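Local coordinates for protein N-isopropylammelide isopropylaminohydrolase (Burkholderia multivorans ATCC 17616, PDB 6NBO) that is probably a metal-dependent hydrolase of the amidohydrolase family, with a barrel-shaped domain that carries bound zinc, at residues A[278-290]-A[320-332]. Residues are numbered along the deposited sequence; the frame is centred on the assembly and turned at random.
Sequences TTAPAAVPVPSVL and ERAMLIAMRNDFR
Arg-328, the last residue of helix 318-328, and Asn-329 just after it grip the loop that follows strand 275-278 in the TIM-barrel fold of this amidohydrolase and runs into helix 289-295. Three hydrogen bonds, one of them weak, run from arginine side chains to loop carbonyls. With CG trans to the backbone nitrogen (chi1 -178°), the Arg-328 chain bends at chi2 and lays the guanidinium edge against the loop: NE donates to Pro-281 O at 2.8 Å and NH2 to Val-284 O at 2.7 Å. Both acceptors lie close to the guanidinium plane, but NH2 stands above the carbonyl plane of Val-284. One face of the same group is covered by Val-286 CG2, centred 3.8 Å above it. Arg-321 makes a weaker, bent bond from NH1 to Thr-279 O, while its NH2 reaches Asn-303 weakly; the Thr-279 side chain lies about 6 Å from a zinc ion.

Apolar packing fills in between. Ala-280 CB sits against the helix backbone, 3.6 Å from Ile-325 CA, and Val-289 CG2 meets Ile-325 CG2. Leu-290 brings CG and both methyls to the CE1-CZ end of Phe-331, a ring that also touches helix 334-342.

At the helix end a Schellman motif, with Asp-330 as its C-prime residue, turns the chain toward Phe-331. Ser-288 N-caps helix 289-295 through OG to Ala-291 N. Water 1 links Thr-278 OG1, Pro-287 O and Asn-329 ND2. The Asn-329 amide serves both segments: OD1 accepts from Val-289 N at 2.9 Å, nearly straight at 166°, while ND2 donates back to Ile-325 O at 3.0 Å, from the opposite face of that carbonyl to Asn-329 N.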
loop_
_atom_site.group_PDB
_atom_site.type_symbol
_atom_site.label_atom_id
_atom_site.label_comp_id
_atom_site.label_asym_id
_atom_site.label_seq_id
_atom_site.Cartn_x
_atom_site.Cartn_y
_atom_site.Cartn_z
ATOM N N THR A 278 5.583 -2.134 6.273
ATOM C CA THR A 278 5.233 -2.234 7.683
ATOM C C THR A 278 3.848 -1.643 7.886
ATOM O O THR A 278 3.506 -0.620 7.290
ATOM C CB THR A 278 6.266 -1.552 8.599
ATOM O OG1 THR A 278 5.929 -1.824 9.966
ATOM C CG2 THR A 278 6.338 -0.028 8.377
ATOM N N THR A 279 3.034 -2.326 8.683
ATOM C CA THR A 279 1.723 -1.821 9.060
ATOM C C THR A 279 1.704 -1.417 10.522
ATOM O O THR A 279 0.639 -1.100 11.065
ATOM C CB THR A 279 0.656 -2.870 8.759
ATOM O OG1 THR A 279 0.811 -3.982 9.651
ATOM C CG2 THR A 279 0.804 -3.350 7.309
ATOM N N ALA A 280 2.873 -1.440 11.163
ATOM C CA ALA A 280 3.059 -1.015 12.544
ATOM C C ALA A 280 2.113 -1.686 13.543
ATOM O O ALA A 280 1.493 -1.007 14.365
ATOM C CB ALA A 280 2.941 0.500 12.647
ATOM N N PRO A 281 2.004 -3.017 13.523
ATOM C CA PRO A 281 1.234 -3.692 14.578
ATOM C C PRO A 281 1.839 -3.400 15.944
ATOM O O PRO A 281 3.059 -3.386 16.114
ATOM C CB PRO A 281 1.349 -5.174 14.212
ATOM C CG PRO A 281 2.648 -5.253 13.439
ATOM C CD PRO A 281 2.684 -3.983 12.645
ATOM N N ALA A 282 0.974 -3.141 16.922
ATOM C CA ALA A 282 1.438 -2.666 18.220
ATOM C C ALA A 282 1.873 -3.786 19.158
ATOM O O ALA A 282 2.407 -3.481 20.230
ATOM C CB ALA A 282 0.348 -1.824 18.896
ATOM N N ALA A 283 1.690 -5.061 18.786
ATOM C CA ALA A 283 1.907 -6.167 19.714
ATOM C C ALA A 283 2.892 -7.215 19.204
ATOM O O ALA A 283 2.943 -8.322 19.751
ATOM C CB ALA A 283 0.572 -6.844 20.051
ATOM N N VAL A 284 3.670 -6.906 18.172
ATOM C CA VAL A 284 4.741 -7.791 17.710
ATOM C C VAL A 284 5.910 -6.936 17.262
ATOM O O VAL A 284 5.735 -5.764 16.899
ATOM C CB VAL A 284 4.261 -8.701 16.547
ATOM C CG1 VAL A 284 3.599 -7.882 15.470
ATOM C CG2 VAL A 284 5.385 -9.552 15.948
ATOM N N PRO A 285 7.133 -7.457 17.385
ATOM C CA PRO A 285 8.291 -6.713 16.874
ATOM C C PRO A 285 8.139 -6.362 15.400
ATOM O O PRO A 285 7.521 -7.090 14.617
ATOM C CB PRO A 285 9.472 -7.671 17.110
ATOM C CG PRO A 285 8.931 -8.812 17.937
ATOM C CD PRO A 285 7.547 -8.462 18.378
ATOM N N VAL A 286 8.694 -5.214 15.028
ATOM C CA VAL A 286 8.583 -4.720 13.659
ATOM C C VAL A 286 9.971 -4.317 13.180
ATOM O O VAL A 286 10.874 -4.053 13.987
ATOM C CB VAL A 286 7.604 -3.526 13.563
ATOM C CG1 VAL A 286 6.189 -3.970 13.911
ATOM C CG2 VAL A 286 8.056 -2.408 14.483
ATOM N N PRO A 287 10.178 -4.258 11.868
ATOM C CA PRO A 287 11.399 -3.614 11.369
ATOM C C PRO A 287 11.431 -2.153 11.798
ATOM O O PRO A 287 10.427 -1.436 11.718
ATOM C CB PRO A 287 11.298 -3.770 9.846
ATOM C CG PRO A 287 9.865 -4.088 9.573
ATOM C CD PRO A 287 9.345 -4.797 10.783
ATOM N N SER A 288 12.579 -1.728 12.304
ATOM C CA SER A 288 12.782 -0.321 12.616
ATOM C C SER A 288 12.781 0.483 11.322
ATOM O O SER A 288 13.574 0.212 10.412
ATOM C CB SER A 288 14.095 -0.140 13.372
ATOM O OG SER A 288 14.501 1.216 13.371
ATOM N N VAL A 289 11.876 1.460 11.224
ATOM C CA VAL A 289 11.857 2.322 10.046
ATOM C C VAL A 289 13.199 3.026 9.872
ATOM O O VAL A 289 13.742 3.097 8.761
ATOM C CB VAL A 289 10.690 3.322 10.142
ATOM C CG1 VAL A 289 10.810 4.375 9.075
ATOM C CG2 VAL A 289 9.368 2.579 10.006
ATOM N N LEU A 290 13.778 3.527 10.969
ATOM C CA LEU A 290 15.062 4.215 10.851
ATOM C C LEU A 290 16.204 3.265 10.494
ATOM O O LEU A 290 17.142 3.670 9.801
ATOM C CB LEU A 290 15.376 4.971 12.146
ATOM C CG LEU A 290 14.385 6.113 12.406
ATOM C CD1 LEU A 290 14.812 6.933 13.604
ATOM C CD2 LEU A 290 14.250 6.996 11.175
ATOM N N GLU A 320 -3.549 8.651 9.146
ATOM C CA GLU A 320 -3.632 7.943 10.418
ATOM C C GLU A 320 -2.652 6.780 10.462
ATOM O O GLU A 320 -2.065 6.494 11.515
ATOM C CB GLU A 320 -5.056 7.449 10.665
ATOM C CG GLU A 320 -5.213 6.786 12.021
ATOM C CD GLU A 320 -6.659 6.724 12.437
ATOM O OE1 GLU A 320 -7.264 5.644 12.314
ATOM O OE2 GLU A 320 -7.196 7.772 12.853
ATOM N N ARG A 321 -2.471 6.080 9.341
ATOM C CA ARG A 321 -1.493 4.993 9.339
ATOM C C ARG A 321 -0.082 5.532 9.537
ATOM O O ARG A 321 0.734 4.927 10.250
ATOM C CB ARG A 321 -1.595 4.193 8.038
ATOM C CG ARG A 321 -0.693 2.952 7.989
ATOM C CD ARG A 321 -0.892 2.045 9.191
ATOM N NE ARG A 321 -2.301 1.800 9.517
ATOM C CZ ARG A 321 -2.706 0.909 10.421
ATOM N NH1 ARG A 321 -1.818 0.164 11.064
ATOM N NH2 ARG A 321 -3.993 0.756 10.677
ATOM N N ALA A 322 0.219 6.679 8.933
ATOM C CA ALA A 322 1.509 7.317 9.167
ATOM C C ALA A 322 1.686 7.639 10.637
ATOM O O ALA A 322 2.757 7.396 11.212
ATOM C CB ALA A 322 1.630 8.591 8.330
ATOM N N MET A 323 0.638 8.179 11.267
ATOM C CA MET A 323 0.691 8.444 12.699
ATOM C C MET A 323 0.971 7.171 13.487
ATOM O O MET A 323 1.761 7.183 14.438
ATOM C CB MET A 323 -0.627 9.068 13.174
ATOM C CG MET A 323 -0.590 9.522 14.633
ATOM S SD MET A 323 -2.232 9.891 15.267
ATOM C CE MET A 323 -2.910 8.232 15.419
ATOM N N LEU A 324 0.330 6.060 13.119
ATOM C CA LEU A 324 0.524 4.836 13.897
ATOM C C LEU A 324 1.927 4.268 13.693
ATOM O O LEU A 324 2.536 3.738 14.633
ATOM C CB LEU A 324 -0.534 3.806 13.523
ATOM C CG LEU A 324 -1.969 4.148 13.921
ATOM C CD1 LEU A 324 -2.917 3.128 13.305
ATOM C CD2 LEU A 324 -2.109 4.148 15.440
ATOM N N ILE A 325 2.453 4.378 12.475
ATOM C CA ILE A 325 3.842 3.983 12.223
ATOM C C ILE A 325 4.792 4.812 13.087
ATOM O O ILE A 325 5.707 4.280 13.734
ATOM C CB ILE A 325 4.157 4.116 10.719
ATOM C CG1 ILE A 325 3.388 3.048 9.926
ATOM C CG2 ILE A 325 5.660 4.002 10.453
ATOM C CD1 ILE A 325 3.434 3.232 8.414
ATOM N N ALA A 326 4.581 6.130 13.113
ATOM C CA ALA A 326 5.410 7.014 13.924
ATOM C C ALA A 326 5.347 6.627 15.398
ATOM O O ALA A 326 6.381 6.515 16.073
ATOM C CB ALA A 326 4.967 8.467 13.713
ATOM N N MET A 327 4.138 6.394 15.913
ATOM C CA MET A 327 3.992 5.978 17.308
ATOM C C MET A 327 4.710 4.664 17.567
ATOM O O MET A 327 5.430 4.519 18.563
ATOM C CB MET A 327 2.504 5.835 17.664
ATOM C CG MET A 327 1.729 7.132 17.693
ATOM S SD MET A 327 -0.047 6.784 17.912
ATOM C CE MET A 327 -0.573 8.271 18.745
ATOM N N ARG A 328 4.514 3.686 16.682
ATOM C CA ARG A 328 5.132 2.380 16.875
ATOM C C ARG A 328 6.649 2.484 16.898
ATOM O O ARG A 328 7.312 1.721 17.608
ATOM C CB ARG A 328 4.677 1.417 15.778
ATOM C CG ARG A 328 5.225 -0.003 15.908
ATOM C CD ARG A 328 4.698 -0.707 17.163
ATOM N NE ARG A 328 5.244 -2.055 17.321
ATOM C CZ ARG A 328 6.421 -2.326 17.875
ATOM N NH1 ARG A 328 7.184 -1.336 18.328
ATOM N NH2 ARG A 328 6.837 -3.585 17.980
ATOM N N ASN A 329 7.215 3.425 16.148
ATOM C CA ASN A 329 8.657 3.608 16.091
ATOM C C ASN A 329 9.158 4.640 17.093
ATOM O O ASN A 329 10.338 5.008 17.045
ATOM C CB ASN A 329 9.070 3.989 14.667
ATOM C CG ASN A 329 9.130 2.785 13.742
ATOM O OD1 ASN A 329 10.197 2.224 13.520
ATOM N ND2 ASN A 329 7.979 2.372 13.207
ATOM N N ASP A 330 8.291 5.096 18.004
ATOM C CA ASP A 330 8.653 6.032 19.072
ATOM C C ASP A 330 9.142 7.363 18.506
ATOM O O ASP A 330 9.999 8.026 19.092
ATOM C CB ASP A 330 9.703 5.422 20.014
ATOM C CG ASP A 330 9.662 6.027 21.408
ATOM O OD1 ASP A 330 8.695 6.751 21.725
ATOM O OD2 ASP A 330 10.601 5.775 22.187
ATOM N N PHE A 331 8.620 7.758 17.350
ATOM C CA PHE A 331 8.984 9.044 16.768
ATOM C C PHE A 331 8.382 10.184 17.586
ATOM O O PHE A 331 7.227 10.117 18.011
ATOM C CB PHE A 331 8.487 9.138 15.323
ATOM C CG PHE A 331 9.239 8.263 14.336
ATOM C CD1 PHE A 331 10.368 7.554 14.713
ATOM C CD2 PHE A 331 8.808 8.179 13.019
ATOM C CE1 PHE A 331 11.043 6.758 13.791
ATOM C CE2 PHE A 331 9.477 7.393 12.088
ATOM C CZ PHE A 331 10.605 6.682 12.481
ATOM N N ARG A 332 9.170 11.243 17.806
ATOM C CA ARG A 332 8.648 12.437 18.463
ATOM C C ARG A 332 9.014 13.683 17.669
ATOM O O ARG A 332 8.251 14.654 17.643
ATOM C CB ARG A 332 9.181 12.573 19.893
ATOM C CG ARG A 332 9.034 11.342 20.772
ATOM C CD ARG A 332 7.733 11.337 21.569
ATOM N NE ARG A 332 7.651 10.166 22.444
ATOM C CZ ARG A 332 7.622 10.210 23.774
ATOM N NH1 ARG A 332 7.647 11.374 24.409
ATOM N NH2 ARG A 332 7.556 9.083 24.471
HETATM O O HOH W 1 7.807 -0.215 11.768
HETATM O O HOH W 2 10.085 -3.923 17.642
HETATM O O HOH W 3 12.663 3.250 13.792
#